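PDB 6R1J: uncharacterized protein from Aeromonas hydrophila J-1, which acts, as the AhlC component, in the tripartite alpha-pore-forming toxin AHL, and is seen here in its soluble form with a mutated head. Local coordinates for residues G38-A43 with Q107-R112; P46-M51 with A100-A105; E63-Q68 with D86-E91. The protein carries 3 engineered substitutions. One frame throughout, in Å; residues are numbered along the deposited sequence.

In the fold
The chain begins with the short helix 5-21 and then enters the long helix 28-70. All three contacts join this helix to helix 78-157, which returns beside it in the opposite direction. Contact 1 is met first and closes the widest loop, from 38-43 to 107-112. Contact 2 lies within that loop and pairs 46-51 with 100-105; the centres of the two are about 11 Å apart. Contact 3, between 63-68 and 86-91, is the innermost, closest to the turn that joins the two helices. Its centre is about 23 Å from that of contact 2. The loops nest and none cross, as in a helical hairpin. Helices 5-21, 163-236 and 244-264 pack around this hairpin.

Contact 1. Residues G38-A43 with Q107-R112; sequences GEVVAA and QSANDR
Val-40 and Ala-109 are the closest pair of these two segments, with CG2 of Val-40 3.8 Å from CB of Ala-109. Their CA atoms are 7.4 Å apart. The valine has CG1 anti to the backbone N (chi1 169°). This leaves CG2 beside the N, and it is this branch that reaches the alanine methyl. Both residues are buried. Met-13 and Phe-207 also pack on Val-40, and Phe-211 packs on Ala-109.

Glu-39 and Arg-112 lie at the exposed edge of the same contact and reach toward each other. They stop short of a salt bridge: OE1 of Glu-39 is 4.3 Å from NH2 of Arg-112, and it approaches the guanidinium obliquely. A water fills the gap. It donates to Glu-39 OE1 over a short 2.5 Å and accepts from Arg-112 NH2 at 3.1 Å. The opposite charges are therefore joined through one solvent molecule.

Arg-112 does not extend straight across. It bends at chi3 (-44°), and Ala-109 CA sits 3.7 Å above the plane of the Arg-112 guanidinium, nearer its margin than its centre. The group thus rests against its own helix while its NH2 faces Glu-39. Asn-36 touches Arg-112 and also donates from ND2 to the carbonyl oxygen of Ala-109, a further tie between the two helices.

Apolar residues inside with charged ones flanking them are usual in antiparallel helical bundles; here the charged pair is joined by a water. The contact links two long helices of an all-helical, elongated pore-forming toxin subunit.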
ATOM      1  N   GLY A  38      14.335   0.670  20.372  1.00 34.54           N
ATOM      2  CA  GLY A  38      15.712   0.753  20.877  1.00 33.72           C
ATOM      3  C   GLY A  38      15.908  -0.145  22.086  1.00 36.59           C
ATOM      4  O   GLY A  38      16.933  -0.868  22.116  1.00 39.97           O
ATOM      5  N   GLU A  39      14.979  -0.090  23.043  1.00 37.11           N
ATOM      6  CA  GLU A  39      15.008  -0.899  24.291  1.00 40.35           C
ATOM      7  C   GLU A  39      14.801  -2.382  23.951  1.00 39.28           C
ATOM      8  O   GLU A  39      15.343  -3.224  24.649  1.00 39.10           O
ATOM      9  CB  GLU A  39      13.908  -0.479  25.266  1.00 45.75           C
ATOM     10  CG  GLU A  39      14.071   0.913  25.856  1.00 48.64           C
ATOM     11  CD  GLU A  39      12.784   1.494  26.441  1.00 53.25           C
ATOM     12  OE1 GLU A  39      11.694   0.854  26.318  1.00 49.95           O
ATOM     13  OE2 GLU A  39      12.850   2.605  27.020  1.00 64.09           O
ATOM     14  N   VAL A  40      13.966  -2.703  22.967  1.00 37.71           N
ATOM     15  CA  VAL A  40      13.731  -4.124  22.565  1.00 37.23           C
ATOM     16  C   VAL A  40      15.042  -4.696  22.034  1.00 33.93           C
ATOM     17  O   VAL A  40      15.392  -5.794  22.439  1.00 36.75           O
ATOM     18  CB  VAL A  40      12.599  -4.249  21.530  1.00 32.99           C
ATOM     19  CG1 VAL A  40      12.533  -5.623  20.917  1.00 36.84           C
ATOM     20  CG2 VAL A  40      11.274  -3.949  22.180  1.00 37.14           C
ATOM     21  N   VAL A  41      15.729  -3.966  21.169  1.00 34.50           N
ATOM     22  CA  VAL A  41      16.981  -4.436  20.521  1.00 39.15           C
ATOM     23  C   VAL A  41      18.098  -4.516  21.571  1.00 42.03           C
ATOM     24  O   VAL A  41      18.816  -5.544  21.572  1.00 40.94           O
ATOM     25  CB  VAL A  41      17.344  -3.560  19.317  1.00 43.15           C
ATOM     26  CG1 VAL A  41      18.770  -3.802  18.852  1.00 44.12           C
ATOM     27  CG2 VAL A  41      16.332  -3.781  18.198  1.00 43.18           C
ATOM     28  N   ALA A  42      18.190  -3.526  22.469  1.00 44.35           N
ATOM     29  CA  ALA A  42      19.245  -3.444  23.511  1.00 44.57           C
ATOM     30  C   ALA A  42      19.045  -4.489  24.617  1.00 44.14           C
ATOM     31  O   ALA A  42      20.001  -5.153  24.956  1.00 43.84           O
ATOM     32  CB  ALA A  42      19.276  -2.067  24.135  1.00 44.63           C
ATOM     33  N   ALA A  43      17.853  -4.588  25.196  1.00 39.14           N
ATOM     34  CA  ALA A  43      17.598  -5.360  26.427  1.00 41.31           C
ATOM     35  C   ALA A  43      16.806  -6.659  26.166  1.00 43.98           C
ATOM     36  O   ALA A  43      17.243  -7.702  26.650  1.00 40.04           O
ATOM     37  CB  ALA A  43      16.892  -4.456  27.406  1.00 41.13           C
ATOM     38  N   GLN A 107       5.048  -9.241  24.600  1.00 31.77           N
ATOM     39  CA  GLN A 107       3.672  -8.758  24.355  1.00 37.76           C
ATOM     40  C   GLN A 107       3.523  -7.302  24.846  1.00 41.21           C
ATOM     41  O   GLN A 107       2.868  -6.532  24.131  1.00 36.56           O
ATOM     42  CB  GLN A 107       2.659  -9.680  25.011  1.00 38.15           C
ATOM     43  CG  GLN A 107       2.487 -10.966  24.228  1.00 44.05           C
ATOM     44  CD  GLN A 107       1.745 -11.986  25.040  1.00 43.80           C
ATOM     45  OE1 GLN A 107       1.798 -11.964  26.272  1.00 44.30           O
ATOM     46  NE2 GLN A 107       1.036 -12.870  24.345  1.00 49.19           N
ATOM     47  N   SER A 108       4.084  -6.956  26.003  1.00 39.87           N
ATOM     48  CA  SER A 108       4.014  -5.566  26.545  1.00 39.22           C
ATOM     49  C   SER A 108       4.578  -4.601  25.519  1.00 35.93           C
ATOM     50  O   SER A 108       3.911  -3.654  25.184  1.00 35.35           O
ATOM     51  CB  SER A 108       4.749  -5.396  27.832  1.00 39.34           C
ATOM     52  OG  SER A 108       4.163  -6.237  28.787  1.00 51.76           O
ATOM     53  N   ALA A 109       5.811  -4.819  25.097  1.00 33.21           N
ATOM     54  CA  ALA A 109       6.503  -3.895  24.192  1.00 34.79           C
ATOM     55  C   ALA A 109       5.737  -3.818  22.858  1.00 38.35           C
ATOM     56  O   ALA A 109       5.609  -2.696  22.291  1.00 32.05           O
ATOM     57  CB  ALA A 109       7.934  -4.334  23.978  1.00 31.71           C
ATOM     58  N   ASN A 110       5.345  -4.977  22.321  1.00 31.90           N
ATOM     59  CA  ASN A 110       4.697  -5.028  20.983  1.00 31.44           C
ATOM     60  C   ASN A 110       3.344  -4.301  21.057  1.00 30.68           C
ATOM     61  O   ASN A 110       2.997  -3.576  20.125  1.00 29.35           O
ATOM     62  CB  ASN A 110       4.520  -6.461  20.487  1.00 30.01           C
ATOM     63  CG  ASN A 110       4.202  -6.523  19.011  1.00 30.24           C
ATOM     64  OD1 ASN A 110       4.807  -5.822  18.195  1.00 32.75           O
ATOM     65  ND2 ASN A 110       3.260  -7.375  18.671  1.00 37.35           N
ATOM     66  N   ASP A 111       2.582  -4.516  22.112  1.00 32.73           N
ATOM     67  CA  ASP A 111       1.249  -3.862  22.273  1.00 36.00           C
ATOM     68  C   ASP A 111       1.387  -2.327  22.288  1.00 32.17           C
ATOM     69  O   ASP A 111       0.486  -1.666  21.756  1.00 35.63           O
ATOM     70  CB  ASP A 111       0.538  -4.377  23.525  1.00 34.64           C
ATOM     71  CG  ASP A 111       0.064  -5.819  23.394  1.00 38.70           C
ATOM     72  OD1 ASP A 111       0.149  -6.382  22.276  1.00 39.81           O
ATOM     73  OD2 ASP A 111      -0.329  -6.365  24.399  1.00 37.58           O
ATOM     74  N   ARG A 112       2.464  -1.790  22.864  1.00 34.17           N
ATOM     75  CA  ARG A 112       2.731  -0.324  22.910  1.00 36.41           C
ATOM     76  C   ARG A 112       3.047   0.129  21.489  1.00 34.10           C
ATOM     77  O   ARG A 112       2.592   1.219  21.084  1.00 32.76           O
ATOM     78  CB  ARG A 112       3.814   0.055  23.931  1.00 35.00           C
ATOM     79  CG  ARG A 112       3.376  -0.066  25.386  1.00 37.34           C
ATOM     80  CD  ARG A 112       4.316   0.664  26.335  1.00 39.09           C
ATOM     81  NE  ARG A 112       5.739   0.434  26.037  1.00 41.00           N
ATOM     82  CZ  ARG A 112       6.447  -0.594  26.531  1.00 44.17           C
ATOM     83  NH1 ARG A 112       5.871  -1.484  27.317  1.00 47.83           N
ATOM     84  NH2 ARG A 112       7.727  -0.741  26.241  1.00 41.55           N
TER
HETATM   85  O   HOH W   1       9.417   1.816  25.779  1.00 50.05           O

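Contact 2. Residues P46-M51 with A100-A105; sequences PQVQTM and AQTLTA
Thr-102 is the residue that segment 46-51 packs against, through Val-48 and Met-51. Segment 46-51 opens with Pro-46, whose N carries no hydrogen and makes no bond to the turn before. The helix is kinked here. Pro-46 does not touch segment 100-105, and its CD packs on the carbonyl oxygen of Val-41 at 3.5 Å.

Gln-47 comes next. It points toward segment 100-105 and shields some of its surface without touching it.

Val-48 makes the closest touch. Its CG2 is 3.6 Å from CG2 of Thr-102, methyl against methyl, and the two side chains cross at about a right angle. The CA atoms of this pair are 6.5 Å apart, so the backbones are near. Ile-10 of helix 5-21 also packs on Val-48.

Met-51, one turn further on, closes over the same threonine. Its CG lies anti to the backbone N (chi1 171°), and the chain then bends at chi2 and chi3. This brings SD across the threonine at a slant, 4.0 Å from both CB and CG2 of Thr-102. The CB of Met-51 is 4.0 Å from OG1 of Thr-102.

Thr-102 turns its methyl toward the valine and the sulfur. Its OG1 sits beside its own backbone N and hydrogen-bonds to the carbonyl oxygen of Leu-98, within its own helix. The hydroxyl is thus provided for although the residue is buried.

No polar bond joins the two segments. They meet by close van der Waals packing, so the contact should depend on how methyls and sulfur fit together.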
ATOM      1  N   PRO A  46      18.514  -9.819  23.583  1.00 42.97           N
ATOM      2  CA  PRO A  46      19.475 -10.641  24.335  1.00 38.18           C
ATOM      3  C   PRO A  46      18.806 -11.608  25.330  1.00 36.41           C
ATOM      4  O   PRO A  46      19.244 -12.738  25.431  1.00 37.35           O
ATOM      5  CB  PRO A  46      20.379  -9.591  25.015  1.00 41.06           C
ATOM      6  CG  PRO A  46      20.317  -8.418  24.054  1.00 41.46           C
ATOM      7  CD  PRO A  46      18.854  -8.389  23.648  1.00 41.10           C
ATOM      8  N   GLN A  47      17.744 -11.196  26.035  1.00 35.99           N
ATOM      9  CA  GLN A  47      17.004 -12.072  26.967  1.00 35.27           C
ATOM     10  C   GLN A  47      16.305 -13.176  26.168  1.00 37.63           C
ATOM     11  O   GLN A  47      16.228 -14.325  26.681  1.00 36.15           O
ATOM     12  CB  GLN A  47      15.982 -11.329  27.833  1.00 42.08           C
ATOM     13  CG  GLN A  47      16.597 -10.348  28.825  1.00 47.34           C
ATOM     14  CD  GLN A  47      15.539  -9.470  29.461  1.00 54.36           C
ATOM     15  OE1 GLN A  47      14.514  -9.155  28.865  1.00 47.77           O
ATOM     16  NE2 GLN A  47      15.793  -9.033  30.680  1.00 59.33           N
ATOM     17  N   VAL A  48      15.824 -12.884  24.965  1.00 36.29           N
ATOM     18  CA  VAL A  48      15.232 -13.947  24.102  1.00 34.02           C
ATOM     19  C   VAL A  48      16.351 -14.925  23.708  1.00 36.25           C
ATOM     20  O   VAL A  48      16.086 -16.139  23.695  1.00 36.92           O
ATOM     21  CB  VAL A  48      14.496 -13.407  22.863  1.00 36.09           C
ATOM     22  CG1 VAL A  48      14.068 -14.539  21.949  1.00 35.36           C
ATOM     23  CG2 VAL A  48      13.309 -12.532  23.253  1.00 36.55           C
ATOM     24  N   GLN A  49      17.534 -14.437  23.348  1.00 35.21           N
ATOM     25  CA  GLN A  49      18.645 -15.353  22.956  1.00 41.13           C
ATOM     26  C   GLN A  49      19.054 -16.213  24.173  1.00 40.88           C
ATOM     27  O   GLN A  49      19.239 -17.400  24.003  1.00 40.46           O
ATOM     28  CB  GLN A  49      19.800 -14.570  22.351  1.00 44.30           C
ATOM     29  CG  GLN A  49      19.450 -13.960  20.997  1.00 43.61           C
ATOM     30  CD  GLN A  49      20.352 -12.813  20.636  1.00 45.62           C
ATOM     31  OE1 GLN A  49      20.744 -12.033  21.511  1.00 44.17           O
ATOM     32  NE2 GLN A  49      20.675 -12.702  19.350  1.00 43.67           N
ATOM     33  N   THR A  50      19.107 -15.652  25.381  1.00 40.28           N
ATOM     34  CA  THR A  50      19.403 -16.401  26.618  1.00 41.33           C
ATOM     35  C   THR A  50      18.330 -17.483  26.817  1.00 42.98           C
ATOM     36  O   THR A  50      18.685 -18.647  27.082  1.00 39.41           O
ATOM     37  CB  THR A  50      19.550 -15.454  27.821  1.00 43.65           C
ATOM     38  OG1 THR A  50      20.739 -14.715  27.566  1.00 47.58           O
ATOM     39  CG2 THR A  50      19.670 -16.154  29.158  1.00 44.67           C
ATOM     40  N   MET A  51      17.063 -17.134  26.642  1.00 38.21           N
ATOM     41  CA  MET A  51      15.945 -18.067  26.854  1.00 37.51           C
ATOM     42  C   MET A  51      16.092 -19.246  25.899  1.00 33.47           C
ATOM     43  O   MET A  51      15.894 -20.392  26.351  1.00 37.78           O
ATOM     44  CB  MET A  51      14.593 -17.404  26.641  1.00 39.10           C
ATOM     45  CG  MET A  51      13.483 -18.394  26.635  1.00 42.97           C
ATOM     46  SD  MET A  51      12.110 -17.950  25.594  1.00 49.30           S
ATOM     47  CE  MET A  51      12.851 -18.275  23.999  1.00 54.14           C
ATOM     48  N   ALA A 100       7.584 -17.773  30.065  1.00 39.65           N
ATOM     49  CA  ALA A 100       6.391 -16.944  30.383  1.00 41.77           C
ATOM     50  C   ALA A 100       6.805 -15.460  30.539  1.00 38.48           C
ATOM     51  O   ALA A 100       6.117 -14.559  29.994  1.00 38.46           O
ATOM     52  CB  ALA A 100       5.704 -17.486  31.632  1.00 39.96           C
ATOM     53  N   GLN A 101       7.895 -15.198  31.244  1.00 38.27           N
ATOM     54  CA  GLN A 101       8.445 -13.831  31.456  1.00 42.73           C
ATOM     55  C   GLN A 101       8.853 -13.214  30.127  1.00 44.95           C
ATOM     56  O   GLN A 101       8.559 -12.010  29.876  1.00 39.00           O
ATOM     57  CB  GLN A 101       9.659 -13.891  32.383  1.00 39.32           C
ATOM     58  CG  GLN A 101       9.248 -14.258  33.795  1.00 43.56           C
ATOM     59  CD  GLN A 101      10.406 -14.370  34.757  1.00 46.33           C
ATOM     60  OE1 GLN A 101      11.577 -14.464  34.369  1.00 47.69           O
ATOM     61  NE2 GLN A 101      10.059 -14.361  36.035  1.00 43.53           N
ATOM     62  N   THR A 102       9.542 -13.997  29.299  1.00 36.58           N
ATOM     63  CA  THR A 102       9.984 -13.530  27.984  1.00 36.23           C
ATOM     64  C   THR A 102       8.750 -13.197  27.147  1.00 31.27           C
ATOM     65  O   THR A 102       8.785 -12.173  26.449  1.00 35.94           O
ATOM     66  CB  THR A 102      10.863 -14.562  27.271  1.00 40.29           C
ATOM     67  OG1 THR A 102      11.948 -14.873  28.147  1.00 41.69           O
ATOM     68  CG2 THR A 102      11.384 -14.043  25.951  1.00 45.54           C
ATOM     69  N   LEU A 103       7.707 -14.024  27.215  1.00 32.36           N
ATOM     70  CA  LEU A 103       6.509 -13.776  26.397  1.00 32.75           C
ATOM     71  C   LEU A 103       5.854 -12.481  26.904  1.00 34.68           C
ATOM     72  O   LEU A 103       5.448 -11.657  26.085  1.00 36.79           O
ATOM     73  CB  LEU A 103       5.563 -14.960  26.524  1.00 32.37           C
ATOM     74  CG  LEU A 103       4.265 -14.851  25.734  1.00 32.32           C
ATOM     75  CD1 LEU A 103       4.523 -14.682  24.252  1.00 36.14           C
ATOM     76  CD2 LEU A 103       3.368 -16.045  25.986  1.00 40.00           C
ATOM     77  N   THR A 104       5.705 -12.341  28.215  1.00 37.02           N
ATOM     78  CA  THR A 104       5.059 -11.142  28.827  1.00 42.73           C
ATOM     79  C   THR A 104       5.810  -9.879  28.389  1.00 34.52           C
ATOM     80  O   THR A 104       5.149  -8.986  27.878  1.00 36.15           O
ATOM     81  CB  THR A 104       4.980 -11.257  30.358  1.00 39.49           C
ATOM     82  OG1 THR A 104       4.118 -12.351  30.625  1.00 39.75           O
ATOM     83  CG2 THR A 104       4.415 -10.017  31.016  1.00 42.77           C
ATOM     84  N   ALA A 105       7.129  -9.801  28.579  1.00 37.58           N
ATOM     85  CA  ALA A 105       7.924  -8.615  28.174  1.00 37.71           C
ATOM     86  C   ALA A 105       7.701  -8.337  26.678  1.00 39.96           C
ATOM     87  O   ALA A 105       7.499  -7.158  26.281  1.00 33.32           O
ATOM     88  CB  ALA A 105       9.383  -8.783  28.505  1.00 40.55           C
TER

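Contact 3. Residues E63-Q68 with D86-E91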
ATOM      1  N   GLU A  63      16.202 -34.902  27.144  1.00 33.97           N
ATOM      2  CA  GLU A  63      16.142 -35.921  26.064  1.00 33.24           C
ATOM      3  C   GLU A  63      16.942 -37.171  26.485  1.00 35.32           C
ATOM      4  O   GLU A  63      16.377 -38.302  26.395  1.00 37.24           O
ATOM      5  CB  GLU A  63      16.699 -35.386  24.752  1.00 35.37           C
ATOM      6  CG  GLU A  63      16.701 -36.435  23.661  1.00 38.40           C
ATOM      7  CD  GLU A  63      17.314 -35.994  22.332  1.00 37.72           C
ATOM      8  OE1 GLU A  63      16.891 -36.519  21.325  1.00 41.86           O
ATOM      9  OE2 GLU A  63      18.129 -35.071  22.330  1.00 46.45           O
ATOM     10  N   LEU A  64      18.158 -36.987  26.984  1.00 37.97           N
ATOM     11  CA  LEU A  64      19.012 -38.144  27.404  1.00 43.50           C
ATOM     12  C   LEU A  64      18.421 -38.815  28.669  1.00 43.06           C
ATOM     13  O   LEU A  64      18.317 -40.048  28.734  1.00 37.75           O
ATOM     14  CB  LEU A  64      20.431 -37.613  27.594  1.00 44.34           C
ATOM     15  CG  LEU A  64      21.496 -38.633  27.996  1.00 45.63           C
ATOM     16  CD1 LEU A  64      21.497 -39.823  27.048  1.00 55.43           C
ATOM     17  CD2 LEU A  64      22.861 -37.959  28.026  1.00 52.14           C
ATOM     18  N   GLN A  65      17.920 -38.033  29.621  1.00 39.46           N
ATOM     19  CA  GLN A  65      17.272 -38.578  30.835  1.00 38.49           C
ATOM     20  C   GLN A  65      16.099 -39.461  30.426  1.00 34.52           C
ATOM     21  O   GLN A  65      15.986 -40.566  30.970  1.00 35.40           O
ATOM     22  CB  GLN A  65      16.827 -37.466  31.775  1.00 39.90           C
ATOM     23  CG  GLN A  65      17.951 -36.736  32.486  1.00 46.05           C
ATOM     24  CD  GLN A  65      17.426 -35.524  33.229  1.00 50.69           C
ATOM     25  OE1 GLN A  65      16.425 -34.913  32.839  1.00 43.64           O
ATOM     26  NE2 GLN A  65      18.131 -35.128  34.280  1.00 52.86           N
ATOM     27  N   LEU A  66      15.274 -39.018  29.472  1.00 30.50           N
ATOM     28  CA  LEU A  66      14.114 -39.814  29.042  1.00 31.96           C
ATOM     29  C   LEU A  66      14.581 -41.072  28.294  1.00 33.07           C
ATOM     30  O   LEU A  66      13.972 -42.108  28.523  1.00 33.63           O
ATOM     31  CB  LEU A  66      13.145 -38.969  28.212  1.00 34.32           C
ATOM     32  CG  LEU A  66      12.469 -37.823  29.003  1.00 35.06           C
ATOM     33  CD1 LEU A  66      11.637 -36.939  28.064  1.00 32.55           C
ATOM     34  CD2 LEU A  66      11.591 -38.382  30.088  1.00 35.37           C
ATOM     35  N   THR A  67      15.562 -40.991  27.401  1.00 33.47           N
ATOM     36  CA  THR A  67      15.995 -42.218  26.665  1.00 31.81           C
ATOM     37  C   THR A  67      16.556 -43.246  27.691  1.00 31.12           C
ATOM     38  O   THR A  67      16.256 -44.431  27.550  1.00 35.74           O
ATOM     39  CB  THR A  67      16.934 -41.842  25.516  1.00 31.89           C
ATOM     40  OG1 THR A  67      18.050 -41.135  26.056  1.00 34.02           O
ATOM     41  CG2 THR A  67      16.276 -40.994  24.452  1.00 34.23           C
ATOM     42  N   GLN A  68      17.288 -42.781  28.699  1.00 35.40           N
ATOM     43  CA  GLN A  68      17.855 -43.621  29.790  1.00 38.98           C
ATOM     44  C   GLN A  68      16.710 -44.261  30.561  1.00 40.23           C
ATOM     45  O   GLN A  68      16.748 -45.477  30.701  1.00 37.49           O
ATOM     46  CB  GLN A  68      18.849 -42.840  30.649  1.00 40.43           C
ATOM     47  CG  GLN A  68      20.143 -42.541  29.927  1.00 43.96           C
ATOM     48  CD  GLN A  68      21.053 -41.549  30.608  1.00 45.10           C
ATOM     49  OE1 GLN A  68      20.648 -40.720  31.414  1.00 53.15           O
ATOM     50  NE2 GLN A  68      22.312 -41.587  30.237  1.00 53.64           N
ATOM     51  N   ASP A  86       9.988 -35.851  40.252  1.00 52.80           N
ATOM     52  CA  ASP A  86      10.265 -34.687  41.131  1.00 52.87           C
ATOM     53  C   ASP A  86      11.426 -33.896  40.549  1.00 52.58           C
ATOM     54  O   ASP A  86      11.324 -32.669  40.495  1.00 53.16           O
ATOM     55  CB  ASP A  86      10.661 -35.060  42.564  1.00 59.28           C
ATOM     56  CG  ASP A  86       9.530 -35.514  43.471  1.00 62.12           C
ATOM     57  OD1 ASP A  86       8.364 -35.430  43.038  1.00 58.85           O
ATOM     58  OD2 ASP A  86       9.841 -35.941  44.626  1.00 69.67           O
ATOM     59  N   LEU A  87      12.530 -34.557  40.213  1.00 46.15           N
ATOM     60  CA  LEU A  87      13.719 -33.857  39.678  1.00 48.33           C
ATOM     61  C   LEU A  87      13.357 -33.098  38.368  1.00 46.48           C
ATOM     62  O   LEU A  87      13.778 -31.924  38.202  1.00 44.08           O
ATOM     63  CB  LEU A  87      14.809 -34.895  39.436  1.00 51.86           C
ATOM     64  CG  LEU A  87      16.064 -34.341  38.775  1.00 51.90           C
ATOM     65  CD1 LEU A  87      16.820 -33.454  39.755  1.00 58.59           C
ATOM     66  CD2 LEU A  87      16.935 -35.466  38.236  1.00 61.54           C
ATOM     67  N   VAL A  88      12.617 -33.735  37.463  1.00 42.27           N
ATOM     68  CA  VAL A  88      12.239 -33.131  36.143  1.00 45.60           C
ATOM     69  C   VAL A  88      11.287 -31.945  36.417  1.00 44.45           C
ATOM     70  O   VAL A  88      11.549 -30.867  35.864  1.00 45.34           O
ATOM     71  CB  VAL A  88      11.610 -34.162  35.184  1.00 41.65           C
ATOM     72  CG1 VAL A  88      11.046 -33.503  33.927  1.00 43.18           C
ATOM     73  CG2 VAL A  88      12.595 -35.264  34.794  1.00 46.88           C
ATOM     74  N   GLN A  89      10.267 -32.119  37.276  1.00 43.66           N
ATOM     75  CA  GLN A  89       9.307 -31.020  37.635  1.00 46.40           C
ATOM     76  C   GLN A  89      10.089 -29.807  38.166  1.00 47.40           C
ATOM     77  O   GLN A  89       9.753 -28.667  37.776  1.00 42.65           O
ATOM     78  CB  GLN A  89       8.232 -31.502  38.606  1.00 46.95           C
ATOM     79  CG  GLN A  89       7.135 -32.302  37.918  1.00 49.76           C
ATOM     80  CD  GLN A  89       6.079 -32.826  38.866  1.00 56.27           C
ATOM     81  OE1 GLN A  89       6.229 -32.788  40.092  1.00 69.25           O
ATOM     82  NE2 GLN A  89       5.007 -33.368  38.302  1.00 50.51           N
ATOM     83  N   GLN A  90      11.152 -30.036  38.949  1.00 49.96           N
ATOM     84  CA  GLN A  90      12.012 -28.975  39.542  1.00 50.78           C
ATOM     85  C   GLN A  90      12.846 -28.296  38.464  1.00 50.31           C
ATOM     86  O   GLN A  90      13.206 -27.101  38.615  1.00 44.12           O
ATOM     87  CB  GLN A  90      12.949 -29.580  40.587  1.00 54.77           C
ATOM     88  CG  GLN A  90      12.214 -30.081  41.823  1.00 65.85           C
ATOM     89  CD  GLN A  90      13.123 -30.839  42.765  1.00 72.69           C
ATOM     90  OE1 GLN A  90      14.348 -30.833  42.617  1.00 73.30           O
ATOM     91  NE2 GLN A  90      12.516 -31.505  43.738  1.00 72.93           N
ATOM     92  N   GLU A  91      13.195 -29.042  37.421  1.00 46.98           N
ATOM     93  CA  GLU A  91      14.033 -28.500  36.337  1.00 46.79           C
ATOM     94  C   GLU A  91      13.154 -27.795  35.297  1.00 39.13           C
ATOM     95  O   GLU A  91      13.687 -26.927  34.608  1.00 42.18           O
ATOM     96  CB  GLU A  91      14.953 -29.595  35.799  1.00 52.08           C
ATOM     97  CG  GLU A  91      16.123 -29.842  36.721  1.00 54.46           C
ATOM     98  CD  GLU A  91      17.002 -31.015  36.324  1.00 59.60           C
ATOM     99  OE1 GLU A  91      16.780 -31.592  35.235  1.00 57.85           O
ATOM    100  OE2 GLU A  91      17.900 -31.359  37.119  1.00 51.45           O
TER
HETATM  101  O   HOH W   2      15.248 -32.233  33.241  1.00 45.99           O
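Segments 63-68 and 86-91 run antiparallel, at 164° between their directions, in the helical hairpin made by helices 28-70 and 78-157. Their axes come no nearer than 12.4 Å. The nearest CA atoms, those of Gln-65 and Val-88, are 9.1 Å apart. The gap is wide for packed helices, and a long side chain spans it.

That side chain is Gln-65. Its chain is extended beyond CG and carries the amide across to the other helix. NE2 of Gln-65 lies 4.1 Å from CD2 of Leu-87, and these two side chains cross at about a right angle. OE1 of Gln-65 faces the CG2 branch of Val-88. Phe-84 packs on Gln-65 as well.

Val-88 also packs on Ile-232 of helix 163-236, while Leu-66 packs on Phe-251 of helix 244-264. The hairpin is thus covered by two further helices.

The carboxylate of Glu-91 comes from the next turn. Its plane and the amide plane of Gln-65 are 9° apart. NE2 of Gln-65 is 3.9 Å from OE1 of Glu-91, too far for a direct bond. The other carboxylate oxygen, OE2 of Glu-91, forms a salt bridge with Arg-61, which lies on helix 28-70, one turn before Gln-65. Glu-91 is tied to the opposite helix by this salt bridge, and perhaps also through a water. That water lies within bonding distance of two oxygens, 2.6 Å from Glu-91 OE1 and 3.0 Å from Gln-65 OE1; it has more acceptors near it than protons, so it may not serve both at once.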